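Local coordinates for gifsy-2 prophage ATP-binding sugar transporter-like protein (Salmonella typhimurium LT2, PDB 2PP6) that is of unproven function but may bind ATP and take part in sugar transport, at residues A[25-30]-A[70-75]; A[33-38]-A[57-62]; A[78-83]-A[90-95]. One frame throughout, in Å; residues are numbered along the deposited sequence.

In the fold
After helix 2-23 the chain enters strand 25-29 and turns back as strand 32-38. Contact 2 closes the next loop, bringing residues 57-62, at the end of strand 53-57 and beyond, onto residues 33-38. It is nested inside the larger loop closed by contact 1, where strand 69-72 returns to strand 25-29. Contact 3 follows in series as the hairpin of strands 75-85 and 88-95. In the barrel order 25-29, 32-38, 53-57, 88-95, 75-85, 69-72, contact 1 is the seam between first and last strands. Contacts 1 and 2 join through probable backbone hydrogen bonds, M25 with V36 and V27 with C34; contact 3 meets them through apolar side chains, L91 on I29 and V57, V70 on V79 and L93.

Contact 1. Residues A[25-30]-A[70-75]; sequences MKVNIN and VVLRGS
In the side chain of M25, modelled as selenomethionine, the bend at chi3 (-66°) turns CE onto L72, whose CG stands roughly opposite the backbone N (chi1 159°). The two chains meet at about a right angle, CE of M25 lying 3.4 Å from CD1 of L72. This is the seam of an antiparallel beta barrel: strand 25-29, first in the sheet order, pairs with strand 69-72, the last, their local axes 4.8 Å apart. The evidence is a hydrogen-bonded pair, with V71 N giving to N28 O at 2.8 Å and N28 N to V71 O at 3.3 Å. In the adjoining non-hydrogen-bonded pair, I29 and V70 lie side by side on the face that also meets L91 and L93. N28 and V71 project from the other face, where N28 ND2 bonds to D33. Toward M25 the direct ladder ends, and a water takes over: it donates to K26 O and accepts from R73 N. A type I' turn, L72 to S75, then leads into strand 75-85. R73, salt-bridged to E38, presents one guanidinium face to M25, with SE of M25 4.0 Å from NE of R73.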
loop_
_atom_site.group_PDB
_atom_site.type_symbol
_atom_site.label_atom_id
_atom_site.label_comp_id
_atom_site.label_asym_id
_atom_site.label_seq_id
_atom_site.Cartn_x
_atom_site.Cartn_y
_atom_site.Cartn_z
HETATM N N MSE A 25 5.665 -5.467 21.600
HETATM C CA MSE A 25 5.810 -5.711 23.030
HETATM C C MSE A 25 6.873 -4.754 23.525
HETATM O O MSE A 25 7.756 -4.357 22.760
HETATM C CB MSE A 25 6.321 -7.104 23.317
HETATM C CG MSE A 25 5.359 -8.206 23.068
HETATM SE SE MSE A 25 6.188 -9.794 23.743
HETATM C CE MSE A 25 7.656 -9.902 22.498
ATOM N N LYS A 26 6.794 -4.395 24.803
ATOM C CA LYS A 26 7.772 -3.500 25.412
ATOM C C LYS A 26 8.820 -4.427 25.998
ATOM O O LYS A 26 8.519 -5.338 26.771
ATOM C CB LYS A 26 7.101 -2.654 26.484
ATOM C CG LYS A 26 8.042 -1.865 27.369
ATOM C CD LYS A 26 8.587 -0.654 26.676
ATOM C CE LYS A 26 8.305 0.574 27.517
ATOM N NZ LYS A 26 8.805 0.402 28.904
ATOM N N VAL A 27 10.061 -4.207 25.628
ATOM C CA VAL A 27 11.092 -5.120 26.060
ATOM C C VAL A 27 12.396 -4.394 26.340
ATOM O O VAL A 27 12.655 -3.337 25.771
ATOM C CB VAL A 27 11.261 -6.194 24.949
ATOM C CG1 VAL A 27 12.641 -6.118 24.309
ATOM C CG2 VAL A 27 10.945 -7.542 25.494
ATOM N N ASN A 28 13.219 -4.954 27.217
ATOM C CA ASN A 28 14.479 -4.318 27.543
ATOM C C ASN A 28 15.634 -5.091 26.935
ATOM O O ASN A 28 15.793 -6.282 27.203
ATOM C CB ASN A 28 14.643 -4.217 29.062
ATOM C CG ASN A 28 15.823 -3.349 29.465
ATOM O OD1 ASN A 28 16.987 -3.739 29.306
ATOM N ND2 ASN A 28 15.529 -2.155 29.986
ATOM N N ILE A 29 16.424 -4.406 26.105
ATOM C CA ILE A 29 17.587 -4.991 25.443
ATOM C C ILE A 29 18.834 -4.240 25.867
ATOM O O ILE A 29 18.964 -3.053 25.631
ATOM C CB ILE A 29 17.474 -4.909 23.920
ATOM C CG1 ILE A 29 16.326 -5.811 23.437
ATOM C CG2 ILE A 29 18.798 -5.298 23.289
ATOM C CD1 ILE A 29 16.203 -5.924 21.917
ATOM N N ASN A 30 19.753 -4.952 26.496
ATOM C CA ASN A 30 20.981 -4.362 26.991
ATOM C C ASN A 30 20.782 -3.016 27.690
ATOM O O ASN A 30 21.498 -2.058 27.436
ATOM C CB ASN A 30 22.000 -4.216 25.873
ATOM C CG ASN A 30 23.390 -4.054 26.409
ATOM O OD1 ASN A 30 23.775 -4.753 27.345
ATOM N ND2 ASN A 30 24.156 -3.140 25.831
ATOM N N VAL A 70 18.278 -9.847 27.174
ATOM C CA VAL A 70 17.005 -9.282 26.791
ATOM C C VAL A 70 15.948 -9.690 27.785
ATOM O O VAL A 70 15.714 -10.878 27.958
ATOM C CB VAL A 70 16.580 -9.817 25.418
ATOM C CG1 VAL A 70 15.179 -9.325 25.078
ATOM C CG2 VAL A 70 17.592 -9.405 24.371
ATOM N N VAL A 71 15.304 -8.733 28.448
ATOM C CA VAL A 71 14.246 -9.105 29.377
ATOM C C VAL A 71 12.933 -9.048 28.624
ATOM O O VAL A 71 12.504 -7.984 28.178
ATOM C CB VAL A 71 14.147 -8.163 30.571
ATOM C CG1 VAL A 71 13.006 -8.617 31.468
ATOM C CG2 VAL A 71 15.466 -8.143 31.329
ATOM N N LEU A 72 12.290 -10.195 28.483
ATOM C CA LEU A 72 11.037 -10.264 27.749
ATOM C C LEU A 72 9.995 -11.033 28.534
ATOM O O LEU A 72 10.217 -12.169 28.937
ATOM C CB LEU A 72 11.289 -10.924 26.385
ATOM C CG LEU A 72 10.132 -11.558 25.621
ATOM C CD1 LEU A 72 8.972 -10.595 25.539
ATOM C CD2 LEU A 72 10.605 -11.923 24.237
ATOM N N ARG A 73 8.856 -10.399 28.751
ATOM C CA ARG A 73 7.780 -11.004 29.504
ATOM C C ARG A 73 8.198 -11.534 30.879
ATOM O O ARG A 73 7.660 -12.519 31.374
ATOM C CB ARG A 73 7.123 -12.090 28.665
ATOM C CG ARG A 73 5.906 -11.559 27.967
ATOM C CD ARG A 73 5.377 -12.485 26.904
ATOM N NE ARG A 73 4.122 -11.956 26.377
ATOM C CZ ARG A 73 3.506 -12.423 25.299
ATOM N NH1 ARG A 73 4.039 -13.436 24.626
ATOM N NH2 ARG A 73 2.359 -11.882 24.900
ATOM N N GLY A 74 9.155 -10.861 31.502
ATOM C CA GLY A 74 9.592 -11.262 32.819
ATOM C C GLY A 74 10.746 -12.232 32.842
ATOM O O GLY A 74 11.273 -12.527 33.909
ATOM N N SER A 75 11.157 -12.729 31.682
ATOM C CA SER A 75 12.259 -13.687 31.639
ATOM C C SER A 75 13.475 -13.111 30.943
ATOM O O SER A 75 13.356 -12.224 30.098
ATOM C CB SER A 75 11.815 -14.964 30.932
ATOM O OG SER A 75 10.440 -15.209 31.175
HETATM O O HOH W 1 7.655 -7.749 27.653
#

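Contact 2. Residues A[33-38]-A[57-62]; sequences DCIVVE and VFSGNV
I35 is gripped at both of its backbone polar atoms by the chain at 57-62. Its N donates to the hydroxyl oxygen of S59, N to OG 2.6 Å and almost straight (173° at the hydrogen), while its O accepts from F58 N at 3.0 Å. The second is a backbone bond just past the end of strand 53-57; in the first, the serine side chain appears to stand in for the carbonyl that a continued strand would offer. S59 achieves this by holding OG beside its own backbone N (chi1 -57°), which also sets OG alongside CB of C34, 3.4 Å away.

The apolar contacts flank this pair of bonds. V36 and V57 form an antiparallel non-hydrogen-bonded pair, CG2 to CG2 3.7 Å, on the barrel-interior face where V57 also meets L91. C34 offers CB to CG1 of V62 at 3.9 Å. V37 CG2 approaches the F58 ring obliquely in an off-centre CH-pi contact, 4.2 Å from CG2 to the ring centroid, and I35 CG2 lies near F58 CB.

Further out, F58 is positioned by more than V37: I19 and A20 of helix 2-23 pack on it, and K88 makes a cation-pi contact with it. F23 of the same helix touches V37. Strand 32-38 has strand 25-29 along one edge, through backbone hydrogen bonds of C34 with V27 and V36 with M25, and strand 53-57 along the other, with the N-terminal helix laid over V37 and F58.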
loop_
_atom_site.group_PDB
_atom_site.type_symbol
_atom_site.label_atom_id
_atom_site.label_comp_id
_atom_site.label_asym_id
_atom_site.label_seq_id
_atom_site.Cartn_x
_atom_site.Cartn_y
_atom_site.Cartn_z
ATOM N N ASP A 33 14.954 0.194 26.791
ATOM C CA ASP A 33 13.605 -0.270 26.532
ATOM C C ASP A 33 13.254 -0.021 25.072
ATOM O O ASP A 33 13.633 0.996 24.507
ATOM C CB ASP A 33 12.629 0.441 27.453
ATOM C CG ASP A 33 12.873 0.106 28.909
ATOM O OD1 ASP A 33 13.095 -1.095 29.215
ATOM O OD2 ASP A 33 12.836 1.038 29.745
ATOM N N CYS A 34 12.552 -0.962 24.457
ATOM C CA CYS A 34 12.177 -0.832 23.052
ATOM C C CYS A 34 11.042 -1.776 22.645
ATOM O O CYS A 34 10.648 -2.653 23.408
ATOM C CB CYS A 34 13.394 -1.098 22.172
ATOM S SG CYS A 34 14.119 -2.706 22.461
ATOM N N ILE A 35 10.527 -1.598 21.435
ATOM C CA ILE A 35 9.420 -2.422 20.979
ATOM C C ILE A 35 9.852 -3.544 20.050
ATOM O O ILE A 35 10.639 -3.373 19.107
ATOM C CB ILE A 35 8.294 -1.557 20.300
ATOM C CG1 ILE A 35 7.377 -0.947 21.362
ATOM C CG2 ILE A 35 7.393 -2.434 19.425
ATOM C CD1 ILE A 35 8.059 -0.186 22.430
ATOM N N VAL A 36 9.302 -4.712 20.305
ATOM C CA VAL A 36 9.681 -5.849 19.510
ATOM C C VAL A 36 8.409 -6.598 19.121
ATOM O O VAL A 36 7.384 -6.471 19.782
ATOM C CB VAL A 36 10.664 -6.705 20.366
ATOM C CG1 VAL A 36 10.012 -8.000 20.813
ATOM C CG2 VAL A 36 11.960 -6.907 19.612
ATOM N N VAL A 37 8.440 -7.346 18.034
ATOM C CA VAL A 37 7.251 -8.098 17.659
ATOM C C VAL A 37 7.650 -9.549 17.439
ATOM O O VAL A 37 8.624 -9.828 16.733
ATOM C CB VAL A 37 6.580 -7.518 16.380
ATOM C CG1 VAL A 37 5.447 -8.418 15.927
ATOM C CG2 VAL A 37 6.035 -6.113 16.670
ATOM N N GLU A 38 6.915 -10.463 18.072
ATOM C CA GLU A 38 7.187 -11.888 17.941
ATOM C C GLU A 38 7.072 -12.313 16.485
ATOM O O GLU A 38 6.172 -11.869 15.768
ATOM C CB GLU A 38 6.230 -12.690 18.816
ATOM C CG GLU A 38 6.393 -12.341 20.283
ATOM C CD GLU A 38 6.199 -13.531 21.216
ATOM O OE1 GLU A 38 6.903 -14.557 21.043
ATOM O OE2 GLU A 38 5.349 -13.434 22.131
ATOM N N VAL A 57 13.101 -6.356 15.951
ATOM C CA VAL A 57 13.121 -5.080 16.650
ATOM C C VAL A 57 12.620 -3.901 15.834
ATOM O O VAL A 57 13.201 -3.554 14.809
ATOM C CB VAL A 57 14.559 -4.785 17.129
ATOM C CG1 VAL A 57 14.594 -3.511 17.968
ATOM C CG2 VAL A 57 15.065 -5.959 17.932
ATOM N N PHE A 58 11.561 -3.256 16.302
ATOM C CA PHE A 58 11.011 -2.122 15.569
ATOM C C PHE A 58 11.519 -0.744 15.974
ATOM O O PHE A 58 11.649 0.133 15.130
ATOM C CB PHE A 58 9.490 -2.153 15.632
ATOM C CG PHE A 58 8.868 -3.126 14.665
ATOM C CD1 PHE A 58 8.072 -2.677 13.629
ATOM C CD2 PHE A 58 9.094 -4.497 14.788
ATOM C CE1 PHE A 58 7.508 -3.580 12.722
ATOM C CE2 PHE A 58 8.531 -5.404 13.891
ATOM C CZ PHE A 58 7.740 -4.949 12.857
ATOM N N SER A 59 11.826 -0.545 17.247
ATOM C CA SER A 59 12.317 0.749 17.705
ATOM C C SER A 59 13.630 1.078 16.999
ATOM O O SER A 59 14.428 0.177 16.712
ATOM C CB SER A 59 12.528 0.708 19.215
ATOM O OG SER A 59 11.327 0.344 19.868
ATOM N N GLY A 60 13.863 2.359 16.713
ATOM C CA GLY A 60 15.096 2.736 16.036
ATOM C C GLY A 60 16.149 3.251 16.995
ATOM O O GLY A 60 17.187 3.740 16.570
ATOM N N ASN A 61 15.896 3.128 18.296
ATOM C CA ASN A 61 16.832 3.649 19.275
ATOM C C ASN A 61 17.748 2.620 19.921
ATOM O O ASN A 61 18.426 2.929 20.894
ATOM C CB ASN A 61 16.076 4.440 20.355
ATOM C CG ASN A 61 15.208 3.560 21.236
ATOM O OD1 ASN A 61 14.485 2.703 20.741
ATOM N ND2 ASN A 61 15.255 3.791 22.544
ATOM N N VAL A 62 17.778 1.408 19.367
ATOM C CA VAL A 62 18.643 0.342 19.877
ATOM C C VAL A 62 19.382 -0.348 18.746
ATOM O O VAL A 62 18.934 -0.345 17.595
ATOM C CB VAL A 62 17.859 -0.774 20.645
ATOM C CG1 VAL A 62 17.228 -0.211 21.896
ATOM C CG2 VAL A 62 16.794 -1.366 19.758
#

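Contact 3. Residues A[78-83]-A[90-95]; sequences TVTRIR and QLTLEE
I82 and L91 lie side by side and point the same way, CG1 of I82 meeting CD2 of L91. The other delta carbon of L91, CD1, reaches CG2 of V79 at 3.8 Å, and CD2 of L93 touches that same CG2 at 3.6 Å. Both leucines hold CG opposite the carbonyl carbon (chi1 -40° for L91, -39° for L93), which brings their delta carbons to these partners; CG2 of V79 thus touches both on the apolar face of this antiparallel hairpin. The register slips by one residue midway, as V79 pairs with L93 but I82 with L91: a beta bulge at T80 and R81 opposite T92. T80 N gives to T92 O at 2.8 Å, and T92 N to R81 O at 3.0 Å. The hydroxyl of T80 is held between its backbone N and carbonyl carbon (chi1 67°), from where OG1 approaches T92 O at 3.3 Å, above the carbonyl plane. On the polar face OG1 of T92 bonds weakly to N54. Where the bulge interrupts the ladder, T92 O therefore takes one good bond from T80 N and a weaker, out-of-plane one from T80 OG1, while L91, L93, V79 and I82 carry the apolar packing.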
loop_
_atom_site.group_PDB
_atom_site.type_symbol
_atom_site.label_atom_id
_atom_site.label_comp_id
_atom_site.label_asym_id
_atom_site.label_seq_id
_atom_site.Cartn_x
_atom_site.Cartn_y
_atom_site.Cartn_z
ATOM N N THR A 78 19.219 -14.350 25.952
ATOM C CA THR A 78 20.490 -13.928 25.406
ATOM C C THR A 78 20.356 -14.003 23.888
ATOM O O THR A 78 19.854 -14.985 23.337
ATOM C CB THR A 78 21.639 -14.836 25.906
ATOM O OG1 THR A 78 21.755 -14.695 27.328
ATOM C CG2 THR A 78 22.967 -14.449 25.271
ATOM N N VAL A 79 20.757 -12.931 23.226
ATOM C CA VAL A 79 20.697 -12.872 21.784
ATOM C C VAL A 79 21.831 -13.739 21.260
ATOM O O VAL A 79 23.003 -13.351 21.326
ATOM C CB VAL A 79 20.881 -11.426 21.280
ATOM C CG1 VAL A 79 21.063 -11.420 19.764
ATOM C CG2 VAL A 79 19.686 -10.590 21.675
ATOM N N THR A 80 21.472 -14.911 20.745
ATOM C CA THR A 80 22.455 -15.842 20.211
ATOM C C THR A 80 22.812 -15.557 18.755
ATOM O O THR A 80 23.926 -15.839 18.337
ATOM C CB THR A 80 21.966 -17.290 20.338
ATOM O OG1 THR A 80 20.838 -17.501 19.479
ATOM C CG2 THR A 80 21.562 -17.566 21.771
ATOM N N ARG A 81 21.878 -15.011 17.981
ATOM C CA ARG A 81 22.170 -14.675 16.590
ATOM C C ARG A 81 21.288 -13.544 16.081
ATOM O O ARG A 81 20.210 -13.300 16.607
ATOM C CB ARG A 81 22.039 -15.903 15.682
ATOM C CG ARG A 81 20.640 -16.244 15.252
ATOM C CD ARG A 81 20.616 -17.533 14.431
ATOM N NE ARG A 81 20.884 -18.726 15.236
ATOM C CZ ARG A 81 22.097 -19.159 15.576
ATOM N NH1 ARG A 81 23.182 -18.503 15.180
ATOM N NH2 ARG A 81 22.225 -20.250 16.322
ATOM N N ILE A 82 21.745 -12.865 15.040
ATOM C CA ILE A 82 21.019 -11.724 14.503
ATOM C C ILE A 82 20.875 -11.718 12.984
ATOM O O ILE A 82 21.857 -11.619 12.260
ATOM C CB ILE A 82 21.729 -10.413 14.953
ATOM C CG1 ILE A 82 21.442 -10.152 16.440
ATOM C CG2 ILE A 82 21.334 -9.253 14.066
ATOM C CD1 ILE A 82 22.149 -8.924 17.010
ATOM N N ARG A 83 19.650 -11.814 12.495
ATOM C CA ARG A 83 19.424 -11.784 11.052
ATOM C C ARG A 83 18.772 -10.472 10.632
ATOM O O ARG A 83 18.709 -9.513 11.392
ATOM C CB ARG A 83 18.537 -12.945 10.637
ATOM C CG ARG A 83 19.231 -14.249 10.768
ATOM C CD ARG A 83 18.276 -15.340 11.149
ATOM N NE ARG A 83 19.017 -16.559 11.442
ATOM C CZ ARG A 83 18.477 -17.654 11.961
ATOM N NH1 ARG A 83 17.177 -17.678 12.251
ATOM N NH2 ARG A 83 19.236 -18.723 12.181
ATOM N N GLN A 90 16.471 -9.203 13.451
ATOM C CA GLN A 90 15.652 -10.316 13.868
ATOM C C GLN A 90 16.543 -11.072 14.840
ATOM O O GLN A 90 17.544 -11.646 14.427
ATOM C CB GLN A 90 15.284 -11.216 12.712
ATOM C CG GLN A 90 14.729 -12.497 13.237
ATOM C CD GLN A 90 14.185 -13.362 12.165
ATOM O OE1 GLN A 90 13.129 -13.084 11.613
ATOM N NE2 GLN A 90 14.905 -14.430 11.846
ATOM N N LEU A 91 16.176 -11.066 16.119
ATOM C CA LEU A 91 16.974 -11.709 17.150
ATOM C C LEU A 91 16.541 -13.116 17.574
ATOM O O LEU A 91 15.348 -13.410 17.733
ATOM C CB LEU A 91 17.005 -10.817 18.392
ATOM C CG LEU A 91 17.130 -9.304 18.178
ATOM C CD1 LEU A 91 17.219 -8.602 19.542
ATOM C CD2 LEU A 91 18.351 -8.987 17.333
ATOM N N THR A 92 17.527 -13.988 17.752
ATOM C CA THR A 92 17.261 -15.338 18.218
ATOM C C THR A 92 17.668 -15.277 19.677
ATOM O O THR A 92 18.825 -14.990 19.996
ATOM C CB THR A 92 18.106 -16.393 17.488
ATOM O OG1 THR A 92 17.677 -16.485 16.124
ATOM C CG2 THR A 92 17.949 -17.751 18.161
ATOM N N LEU A 93 16.699 -15.535 20.552
ATOM C CA LEU A 93 16.909 -15.459 21.989
ATOM C C LEU A 93 16.849 -16.802 22.694
ATOM O O LEU A 93 15.971 -17.623 22.413
ATOM C CB LEU A 93 15.841 -14.567 22.606
ATOM C CG LEU A 93 15.419 -13.321 21.851
ATOM C CD1 LEU A 93 14.218 -12.691 22.533
ATOM C CD2 LEU A 93 16.575 -12.358 21.816
ATOM N N GLU A 94 17.769 -16.996 23.635
ATOM C CA GLU A 94 17.817 -18.220 24.428
ATOM C C GLU A 94 17.640 -17.894 25.913
ATOM O O GLU A 94 18.163 -16.887 26.400
ATOM C CB GLU A 94 19.146 -18.949 24.205
ATOM C CG GLU A 94 19.342 -19.445 22.776
ATOM C CD GLU A 94 18.249 -20.402 22.315
ATOM O OE1 GLU A 94 18.218 -20.732 21.108
ATOM O OE2 GLU A 94 17.427 -20.828 23.153
ATOM N N GLU A 95 16.889 -18.742 26.619
ATOM C CA GLU A 95 16.638 -18.576 28.053
ATOM C C GLU A 95 17.965 -18.551 28.826
ATOM O O GLU A 95 19.001 -18.984 28.323
ATOM C CB GLU A 95 15.785 -19.732 28.572
ATOM C CG GLU A 95 14.675 -20.164 27.631
ATOM C CD GLU A 95 13.296 -19.723 28.089
ATOM O OE1 GLU A 95 12.319 -20.025 27.371
ATOM O OE2 GLU A 95 13.185 -19.081 29.161
#